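Rubredoxin\:oxygen oxidoreductase (Desulfovibrio gigas, PDB 1E5D) catalyses the four-electron reduction of dioxygen to two water molecules, using flavin mononucleotide and a non-haem diiron centre. Local coordinates at residues F23-N36 with F167-D179. Numbering follows the deposited sequence.
Sequences FHGYTLSPMGTTYN and FGQNIAASERFSD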
loop_
_atom_site.group_PDB
_atom_site.type_symbol
_atom_site.label_atom_id
_atom_site.label_comp_id
_atom_site.label_asym_id
_atom_site.label_seq_id
_atom_site.Cartn_x
_atom_site.Cartn_y
_atom_site.Cartn_z
ATOM N N PHE A 23 -9.491 -11.416 -2.334
ATOM C CA PHE A 23 -9.878 -12.036 -3.593
ATOM C C PHE A 23 -8.723 -11.986 -4.588
ATOM O O PHE A 23 -8.402 -10.944 -5.163
ATOM C CB PHE A 23 -11.125 -11.355 -4.167
ATOM C CG PHE A 23 -11.834 -12.196 -5.215
ATOM C CD1 PHE A 23 -12.553 -13.322 -4.850
ATOM C CD2 PHE A 23 -11.769 -11.851 -6.554
ATOM C CE1 PHE A 23 -13.199 -14.106 -5.789
ATOM C CE2 PHE A 23 -12.411 -12.628 -7.505
ATOM C CZ PHE A 23 -13.124 -13.751 -7.123
ATOM N N HIS A 24 -8.097 -13.136 -4.764
ATOM C CA HIS A 24 -7.035 -13.371 -5.726
ATOM C C HIS A 24 -5.894 -12.372 -5.681
ATOM O O HIS A 24 -5.234 -12.160 -6.698
ATOM C CB HIS A 24 -7.654 -13.385 -7.141
ATOM C CG HIS A 24 -8.703 -14.456 -7.216
ATOM N ND1 HIS A 24 -9.679 -14.508 -8.181
ATOM C CD2 HIS A 24 -8.910 -15.523 -6.414
ATOM C CE1 HIS A 24 -10.445 -15.564 -7.980
ATOM N NE2 HIS A 24 -9.998 -16.199 -6.908
ATOM N N GLY A 25 -5.630 -11.776 -4.527
ATOM C CA GLY A 25 -4.464 -10.931 -4.370
ATOM C C GLY A 25 -4.643 -9.506 -4.813
ATOM O O GLY A 25 -3.816 -8.646 -4.481
ATOM N N TYR A 26 -5.696 -9.175 -5.570
ATOM C CA TYR A 26 -5.734 -7.787 -6.063
ATOM C C TYR A 26 -6.896 -7.010 -5.466
ATOM O O TYR A 26 -6.764 -5.797 -5.288
ATOM C CB TYR A 26 -5.751 -7.759 -7.594
ATOM C CG TYR A 26 -7.034 -8.192 -8.264
ATOM C CD1 TYR A 26 -7.271 -9.527 -8.563
ATOM C CD2 TYR A 26 -8.027 -7.278 -8.606
ATOM C CE1 TYR A 26 -8.444 -9.929 -9.177
ATOM C CE2 TYR A 26 -9.204 -7.662 -9.216
ATOM C CZ TYR A 26 -9.406 -8.998 -9.501
ATOM O OH TYR A 26 -10.569 -9.418 -10.108
ATOM N N THR A 27 -8.014 -7.663 -5.141
ATOM C CA THR A 27 -9.155 -6.910 -4.616
ATOM C C THR A 27 -9.784 -7.549 -3.390
ATOM O O THR A 27 -9.379 -8.619 -2.945
ATOM C CB THR A 27 -10.218 -6.749 -5.727
ATOM O OG1 THR A 27 -11.328 -5.981 -5.243
ATOM C CG2 THR A 27 -10.769 -8.100 -6.148
ATOM N N LEU A 28 -10.802 -6.910 -2.811
ATOM C CA LEU A 28 -11.519 -7.504 -1.698
ATOM C C LEU A 28 -12.867 -8.102 -2.105
ATOM O O LEU A 28 -13.554 -7.553 -2.962
ATOM C CB LEU A 28 -11.811 -6.483 -0.601
ATOM C CG LEU A 28 -10.617 -5.821 0.075
ATOM C CD1 LEU A 28 -11.125 -4.908 1.179
ATOM C CD2 LEU A 28 -9.643 -6.856 0.615
ATOM N N SER A 29 -13.212 -9.201 -1.452
ATOM C CA SER A 29 -14.500 -9.861 -1.603
ATOM C C SER A 29 -15.197 -9.946 -0.243
ATOM O O SER A 29 -15.265 -10.983 0.396
ATOM C CB SER A 29 -14.322 -11.245 -2.209
ATOM O OG SER A 29 -13.875 -12.171 -1.238
ATOM N N PRO A 30 -15.702 -8.794 0.177
ATOM C CA PRO A 30 -16.250 -8.629 1.518
ATOM C C PRO A 30 -17.440 -9.552 1.772
ATOM O O PRO A 30 -17.773 -9.827 2.924
ATOM C CB PRO A 30 -16.720 -7.178 1.559
ATOM C CG PRO A 30 -16.246 -6.526 0.312
ATOM C CD PRO A 30 -15.778 -7.571 -0.641
ATOM N N MET A 31 -18.070 -10.022 0.704
ATOM C CA MET A 31 -19.229 -10.898 0.811
ATOM C C MET A 31 -18.877 -12.316 0.406
ATOM O O MET A 31 -19.734 -13.157 0.140
ATOM C CB MET A 31 -20.366 -10.388 -0.074
ATOM C CG MET A 31 -21.364 -9.492 0.644
ATOM S SD MET A 31 -22.536 -8.707 -0.477
ATOM C CE MET A 31 -21.415 -7.945 -1.653
ATOM N N GLY A 32 -17.577 -12.615 0.344
ATOM C CA GLY A 32 -17.226 -13.969 -0.063
ATOM C C GLY A 32 -17.334 -14.076 -1.574
ATOM O O GLY A 32 -17.367 -13.070 -2.273
ATOM N N THR A 33 -17.386 -15.297 -2.074
ATOM C CA THR A 33 -17.507 -15.505 -3.509
ATOM C C THR A 33 -17.883 -16.959 -3.749
ATOM O O THR A 33 -18.033 -17.778 -2.840
ATOM C CB THR A 33 -16.206 -15.132 -4.229
ATOM O OG1 THR A 33 -16.337 -15.297 -5.645
ATOM C CG2 THR A 33 -15.078 -16.074 -3.811
ATOM N N THR A 34 -18.061 -17.310 -5.019
ATOM C CA THR A 34 -18.327 -18.702 -5.340
ATOM C C THR A 34 -17.464 -19.097 -6.536
ATOM O O THR A 34 -16.890 -18.281 -7.252
ATOM C CB THR A 34 -19.798 -19.010 -5.676
ATOM O OG1 THR A 34 -20.113 -18.550 -7.004
ATOM C CG2 THR A 34 -20.736 -18.293 -4.722
ATOM N N TYR A 35 -17.405 -20.406 -6.736
ATOM C CA TYR A 35 -16.748 -20.921 -7.937
ATOM C C TYR A 35 -17.779 -21.788 -8.648
ATOM O O TYR A 35 -18.144 -22.844 -8.128
ATOM C CB TYR A 35 -15.465 -21.644 -7.532
ATOM C CG TYR A 35 -14.521 -20.671 -6.845
ATOM C CD1 TYR A 35 -13.837 -19.740 -7.619
ATOM C CD2 TYR A 35 -14.335 -20.671 -5.472
ATOM C CE1 TYR A 35 -12.976 -18.832 -7.042
ATOM C CE2 TYR A 35 -13.469 -19.767 -4.884
ATOM C CZ TYR A 35 -12.799 -18.857 -5.671
ATOM O OH TYR A 35 -11.931 -17.947 -5.110
ATOM N N ASN A 36 -18.236 -21.287 -9.782
ATOM C CA ASN A 36 -19.336 -21.847 -10.541
ATOM C C ASN A 36 -18.846 -22.613 -11.760
ATOM O O ASN A 36 -18.096 -22.112 -12.583
ATOM C CB ASN A 36 -20.301 -20.745 -10.992
ATOM C CG ASN A 36 -20.898 -19.985 -9.822
ATOM O OD1 ASN A 36 -20.923 -20.479 -8.699
ATOM N ND2 ASN A 36 -21.385 -18.776 -10.085
ATOM N N PHE A 167 -20.044 -10.745 -15.890
ATOM C CA PHE A 167 -21.327 -10.653 -15.207
ATOM C C PHE A 167 -21.221 -11.268 -13.815
ATOM O O PHE A 167 -22.184 -11.300 -13.051
ATOM C CB PHE A 167 -22.461 -11.334 -15.986
ATOM C CG PHE A 167 -22.646 -10.710 -17.364
ATOM C CD1 PHE A 167 -22.962 -9.363 -17.474
ATOM C CD2 PHE A 167 -22.502 -11.465 -18.515
ATOM C CE1 PHE A 167 -23.128 -8.776 -18.714
ATOM C CE2 PHE A 167 -22.663 -10.880 -19.757
ATOM C CZ PHE A 167 -22.975 -9.537 -19.856
ATOM N N GLY A 168 -20.019 -11.758 -13.514
ATOM C CA GLY A 168 -19.769 -12.364 -12.222
ATOM C C GLY A 168 -19.903 -11.347 -11.109
ATOM O O GLY A 168 -19.731 -10.140 -11.244
ATOM N N GLN A 169 -20.227 -11.831 -9.917
ATOM C CA GLN A 169 -20.212 -10.927 -8.775
ATOM C C GLN A 169 -19.687 -11.728 -7.591
ATOM O O GLN A 169 -19.973 -12.919 -7.491
ATOM C CB GLN A 169 -21.581 -10.337 -8.473
ATOM C CG GLN A 169 -22.671 -10.558 -9.501
ATOM C CD GLN A 169 -23.190 -11.981 -9.487
ATOM O OE1 GLN A 169 -23.483 -12.569 -8.451
ATOM N NE2 GLN A 169 -23.309 -12.566 -10.672
ATOM N N ASN A 170 -18.930 -11.100 -6.702
ATOM C CA ASN A 170 -18.488 -11.840 -5.515
ATOM C C ASN A 170 -19.568 -11.839 -4.447
ATOM O O ASN A 170 -19.612 -10.974 -3.576
ATOM C CB ASN A 170 -17.179 -11.224 -5.013
ATOM C CG ASN A 170 -16.048 -11.612 -5.953
ATOM O OD1 ASN A 170 -15.176 -10.810 -6.264
ATOM N ND2 ASN A 170 -16.085 -12.860 -6.399
ATOM N N ILE A 171 -20.469 -12.807 -4.507
ATOM C CA ILE A 171 -21.501 -12.971 -3.498
ATOM C C ILE A 171 -21.577 -14.426 -3.044
ATOM O O ILE A 171 -21.898 -15.307 -3.850
ATOM C CB ILE A 171 -22.889 -12.560 -4.017
ATOM C CG1 ILE A 171 -23.001 -11.084 -4.389
ATOM C CG2 ILE A 171 -23.962 -12.944 -3.010
ATOM C CD1 ILE A 171 -24.411 -10.674 -4.752
ATOM N N ALA A 172 -21.280 -14.663 -1.769
ATOM C CA ALA A 172 -21.404 -16.017 -1.221
ATOM C C ALA A 172 -22.730 -16.091 -0.472
ATOM O O ALA A 172 -22.923 -15.319 0.470
ATOM C CB ALA A 172 -20.246 -16.385 -0.318
ATOM N N ALA A 173 -23.629 -16.973 -0.891
ATOM C CA ALA A 173 -24.947 -16.970 -0.255
ATOM C C ALA A 173 -25.665 -18.295 -0.413
ATOM O O ALA A 173 -25.308 -19.111 -1.261
ATOM C CB ALA A 173 -25.782 -15.845 -0.856
ATOM N N SER A 174 -26.697 -18.507 0.403
ATOM C CA SER A 174 -27.493 -19.717 0.183
ATOM C C SER A 174 -28.270 -19.590 -1.126
ATOM O O SER A 174 -28.603 -20.591 -1.760
ATOM C CB SER A 174 -28.452 -19.988 1.335
ATOM O OG SER A 174 -28.315 -19.017 2.354
ATOM N N GLU A 175 -28.535 -18.362 -1.533
ATOM C CA GLU A 175 -29.306 -18.011 -2.718
ATOM C C GLU A 175 -28.396 -18.051 -3.948
ATOM O O GLU A 175 -27.363 -17.378 -3.949
ATOM C CB GLU A 175 -29.933 -16.637 -2.599
ATOM C CG GLU A 175 -30.826 -16.305 -1.433
ATOM C CD GLU A 175 -30.194 -16.380 -0.062
ATOM O OE1 GLU A 175 -29.481 -15.457 0.370
ATOM O OE2 GLU A 175 -30.394 -17.441 0.573
ATOM N N ARG A 176 -28.746 -18.819 -4.975
ATOM C CA ARG A 176 -27.874 -18.926 -6.140
ATOM C C ARG A 176 -28.428 -18.184 -7.354
ATOM O O ARG A 176 -27.814 -18.177 -8.426
ATOM C CB ARG A 176 -27.619 -20.390 -6.499
ATOM C CG ARG A 176 -27.461 -21.364 -5.359
ATOM C CD ARG A 176 -26.526 -20.874 -4.262
ATOM N NE ARG A 176 -25.321 -20.285 -4.844
ATOM C CZ ARG A 176 -24.327 -21.045 -5.287
ATOM N NH1 ARG A 176 -24.434 -22.365 -5.186
ATOM N NH2 ARG A 176 -23.251 -20.483 -5.816
ATOM N N PHE A 177 -29.588 -17.541 -7.217
ATOM C CA PHE A 177 -30.169 -16.858 -8.371
ATOM C C PHE A 177 -30.391 -15.375 -8.129
ATOM O O PHE A 177 -30.710 -14.953 -7.024
ATOM C CB PHE A 177 -31.481 -17.550 -8.759
ATOM C CG PHE A 177 -31.211 -18.953 -9.299
ATOM C CD1 PHE A 177 -30.708 -19.137 -10.575
ATOM C CD2 PHE A 177 -31.454 -20.055 -8.502
ATOM C CE1 PHE A 177 -30.463 -20.416 -11.035
ATOM C CE2 PHE A 177 -31.223 -21.339 -8.972
ATOM C CZ PHE A 177 -30.722 -21.522 -10.245
ATOM N N SER A 178 -30.207 -14.598 -9.193
ATOM C CA SER A 178 -30.260 -13.144 -9.099
ATOM C C SER A 178 -31.594 -12.656 -8.551
ATOM O O SER A 178 -31.663 -11.628 -7.876
ATOM C CB SER A 178 -29.982 -12.520 -10.470
ATOM O OG SER A 178 -30.907 -12.981 -11.438
ATOM N N ASP A 179 -32.675 -13.381 -8.835
ATOM C CA ASP A 179 -33.988 -12.943 -8.378
ATOM C C ASP A 179 -34.213 -13.226 -6.901
ATOM O O ASP A 179 -35.256 -12.880 -6.360
ATOM C CB ASP A 179 -35.096 -13.643 -9.172
ATOM C CG ASP A 179 -35.035 -15.151 -9.041
ATOM O OD1 ASP A 179 -35.634 -15.715 -8.097
ATOM O OD2 ASP A 179 -34.386 -15.786 -9.891
HETATM O O HOH W 1 -15.196 -8.284 -4.921
#
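Asn170 brings its carboxamide over one face of the Phe23 ring, tilted, with OD1 above the ring centre and ND2 3.2 Å from Phe23 CZ. Ring and amide planes are 58° apart, so the amide leans over the ring and does not stack flat on it. With CG beside the backbone N (chi1 -74°), the amide also runs alongside Thr33, whose OG1 accepts a weak, strongly bent bond from ND2 (2.6 Å). A water bonded to Leu28 O donates to Asn170 OD1 at 2.9 Å; a short amide suits this spot because it can donate at one end and accept at the other. Further along, Ala172 N donates to Met31 O (2.9 Å), the third residue of the type I turn Ser29 to Gly32. The small Ala172 CB fits 3.5 Å from Thr33 N, and Gly32, at a positive phi (79°) that suits glycine, presents no side chain to it. Thr34 and Arg176 run past each other in opposite directions, while Thr34 OG1 donates to Asn36 OD1. The contact thus joins Phe23, the turn and the start of strand 33-40 to the loop after strand 160-164. Thr34 O accepts a bond from His226 ND1, second-shell support that probably helps orient this likely iron ligand.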